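Local structure of DnaJ homolog subfamily C member 27-A (Xenopus laevis, 6JMG) at residues Trp219-Val224 and Phe258-Asn263. The protein binds GTP, probably hydrolyses it as a Rab-family small GTPase carrying a C-terminal J domain, and may regulate the MEK/ERK pathway. Residues are numbered along the deposited sequence; the frame is centred on the assembly and turned at random.
Sequences WDMLGV and FKAVVN
Leu222 and Val261 meet methyl to methyl, CD2 of Leu222 lying 3.8 Å from CG1 of Val261. The leucine starts out past the other helix rather than at it, but with CG anti to the carbonyl carbon (chi1 -51°) the CD2 branch of its end reaches back to the valine, while CD1 continues the chain. CD2 also comes within 3.9 Å of Val261 O, where it rests against the helix backbone. The two side chains cross obliquely, and both residues are buried.

The second apolar pair joins Met221 to Ala260. The CB of Met221 points toward the partner helix, and the bend at chi3 (-88°) turns CE aside, leaving the sulfur to do the touching: SD lies 3.9 Å from Ala260 CB and 3.8 Å from Ala260 O. The sulfur thus touches both the side chain and the carbonyl oxygen of the alanine. Both pairs are van der Waals contacts, and the two segments bury 169 Å² between them, a modest area.

Backbone bonds shape the short helix that supplies Met221 and Leu222. It closes in a Schellman motif, with Val224 N bonded to Trp219 O at 3.1 Å and a weaker bond of 3.2 Å from Gly223 N to Asp220 O. Gly223, at positive phi (76°), is the C-prime residue and the first to leave helical geometry.

The contact belongs to the J domain, away from the GTP site, and sets helix 218-222 against the N-terminal half of helix 254-278. Helix 230-244 adds Leu240, which touches both Leu222 and Val261, while Ile212 of helix 203-213 packs on Met221, Ala260 and Val261. The all-helical core here thus draws on four helices, with Leu268 further along helix 254-278 also touching Leu222.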
loop_
_atom_site.group_PDB
_atom_site.type_symbol
_atom_site.label_atom_id
_atom_site.label_comp_id
_atom_site.label_asym_id
_atom_site.label_seq_id
_atom_site.Cartn_x
_atom_site.Cartn_y
_atom_site.Cartn_z
ATOM N N TRP A 219 4.789 -32.013 -1.663
ATOM C CA TRP A 219 3.524 -31.702 -2.307
ATOM C C TRP A 219 2.555 -31.145 -1.286
ATOM O O TRP A 219 1.982 -30.063 -1.476
ATOM C CB TRP A 219 2.958 -32.953 -2.987
ATOM C CG TRP A 219 3.645 -33.318 -4.299
ATOM C CD1 TRP A 219 3.465 -32.714 -5.523
ATOM C CD2 TRP A 219 4.602 -34.366 -4.513
ATOM N NE1 TRP A 219 4.249 -33.318 -6.471
ATOM C CE2 TRP A 219 4.955 -34.337 -5.882
ATOM C CE3 TRP A 219 5.195 -35.323 -3.684
ATOM C CZ2 TRP A 219 5.876 -35.232 -6.438
ATOM C CZ3 TRP A 219 6.115 -36.217 -4.242
ATOM C CH2 TRP A 219 6.445 -36.162 -5.605
ATOM N N ASP A 220 2.402 -31.849 -0.164
ATOM C CA ASP A 220 1.446 -31.402 0.836
ATOM C C ASP A 220 1.936 -30.155 1.562
ATOM O O ASP A 220 1.118 -29.387 2.079
ATOM C CB ASP A 220 1.138 -32.554 1.801
ATOM C CG ASP A 220 0.549 -33.776 1.080
ATOM O OD1 ASP A 220 -0.171 -33.576 0.069
ATOM O OD2 ASP A 220 0.803 -34.928 1.514
ATOM N N MET A 221 3.248 -29.912 1.577
ATOM C CA MET A 221 3.768 -28.728 2.250
ATOM C C MET A 221 3.287 -27.444 1.588
ATOM O O MET A 221 2.993 -26.463 2.277
ATOM C CB MET A 221 5.287 -28.766 2.270
ATOM C CG MET A 221 5.845 -28.564 3.637
ATOM S SD MET A 221 7.615 -28.399 3.588
ATOM C CE MET A 221 8.154 -30.119 3.691
ATOM N N LEU A 222 3.182 -27.430 0.257
ATOM C CA LEU A 222 2.658 -26.263 -0.447
ATOM C C LEU A 222 1.177 -26.383 -0.787
ATOM O O LEU A 222 0.607 -25.433 -1.338
ATOM C CB LEU A 222 3.441 -26.001 -1.739
ATOM C CG LEU A 222 4.974 -25.917 -1.768
ATOM C CD1 LEU A 222 5.416 -25.879 -3.203
ATOM C CD2 LEU A 222 5.504 -24.698 -1.033
ATOM N N GLY A 223 0.544 -27.514 -0.476
ATOM C CA GLY A 223 -0.876 -27.682 -0.725
ATOM C C GLY A 223 -1.224 -27.938 -2.179
ATOM O O GLY A 223 -2.059 -27.235 -2.763
ATOM N N VAL A 224 -0.593 -28.957 -2.765
ATOM C CA VAL A 224 -0.721 -29.275 -4.184
ATOM C C VAL A 224 -0.555 -30.778 -4.326
ATOM O O VAL A 224 0.125 -31.420 -3.522
ATOM C CB VAL A 224 0.325 -28.540 -5.062
ATOM C CG1 VAL A 224 -0.065 -27.094 -5.282
ATOM C CG2 VAL A 224 1.708 -28.636 -4.434
ATOM N N PHE A 258 9.630 -20.916 6.478
ATOM C CA PHE A 258 9.948 -20.311 5.193
ATOM C C PHE A 258 11.002 -21.121 4.444
ATOM O O PHE A 258 10.807 -21.490 3.283
ATOM C CB PHE A 258 10.429 -18.892 5.388
ATOM C CG PHE A 258 10.777 -18.218 4.105
ATOM C CD1 PHE A 258 9.792 -17.963 3.155
ATOM C CD2 PHE A 258 12.076 -17.859 3.831
ATOM C CE1 PHE A 258 10.096 -17.342 1.987
ATOM C CE2 PHE A 258 12.391 -17.239 2.632
ATOM C CZ PHE A 258 11.403 -16.980 1.717
ATOM N N LYS A 259 12.107 -21.453 5.116
ATOM C CA LYS A 259 13.133 -22.285 4.499
ATOM C C LYS A 259 12.547 -23.598 3.982
ATOM O O LYS A 259 12.937 -24.086 2.909
ATOM C CB LYS A 259 14.255 -22.547 5.509
ATOM C CG LYS A 259 15.397 -23.407 4.971
ATOM C CD LYS A 259 16.461 -23.700 6.035
ATOM C CE LYS A 259 16.677 -22.504 6.976
ATOM N NZ LYS A 259 18.066 -22.425 7.552
ATOM N N ALA A 260 11.595 -24.179 4.717
ATOM C CA ALA A 260 11.031 -25.454 4.292
ATOM C C ALA A 260 10.197 -25.278 3.038
ATOM O O ALA A 260 10.249 -26.104 2.117
ATOM C CB ALA A 260 10.196 -26.062 5.416
ATOM N N VAL A 261 9.432 -24.192 2.989
ATOM C CA VAL A 261 8.629 -23.883 1.815
ATOM C C VAL A 261 9.532 -23.630 0.604
ATOM O O VAL A 261 9.283 -24.134 -0.503
ATOM C CB VAL A 261 7.706 -22.694 2.143
ATOM C CG1 VAL A 261 7.324 -21.930 0.902
ATOM C CG2 VAL A 261 6.474 -23.205 2.860
ATOM N N VAL A 262 10.593 -22.848 0.795
ATOM C CA VAL A 262 11.551 -22.626 -0.281
ATOM C C VAL A 262 12.081 -23.953 -0.810
ATOM O O VAL A 262 12.061 -24.213 -2.015
ATOM C CB VAL A 262 12.689 -21.726 0.216
ATOM C CG1 VAL A 262 13.854 -21.757 -0.768
ATOM C CG2 VAL A 262 12.137 -20.335 0.458
ATOM N N ASN A 263 12.490 -24.840 0.091
ATOM C CA ASN A 263 13.119 -26.076 -0.353
ATOM C C ASN A 263 12.123 -27.012 -0.997
ATOM O O ASN A 263 12.494 -27.766 -1.902
ATOM C CB ASN A 263 13.812 -26.773 0.807
ATOM C CG ASN A 263 15.091 -26.102 1.178
ATOM O OD1 ASN A 263 15.641 -25.314 0.393
ATOM N ND2 ASN A 263 15.584 -26.387 2.377
#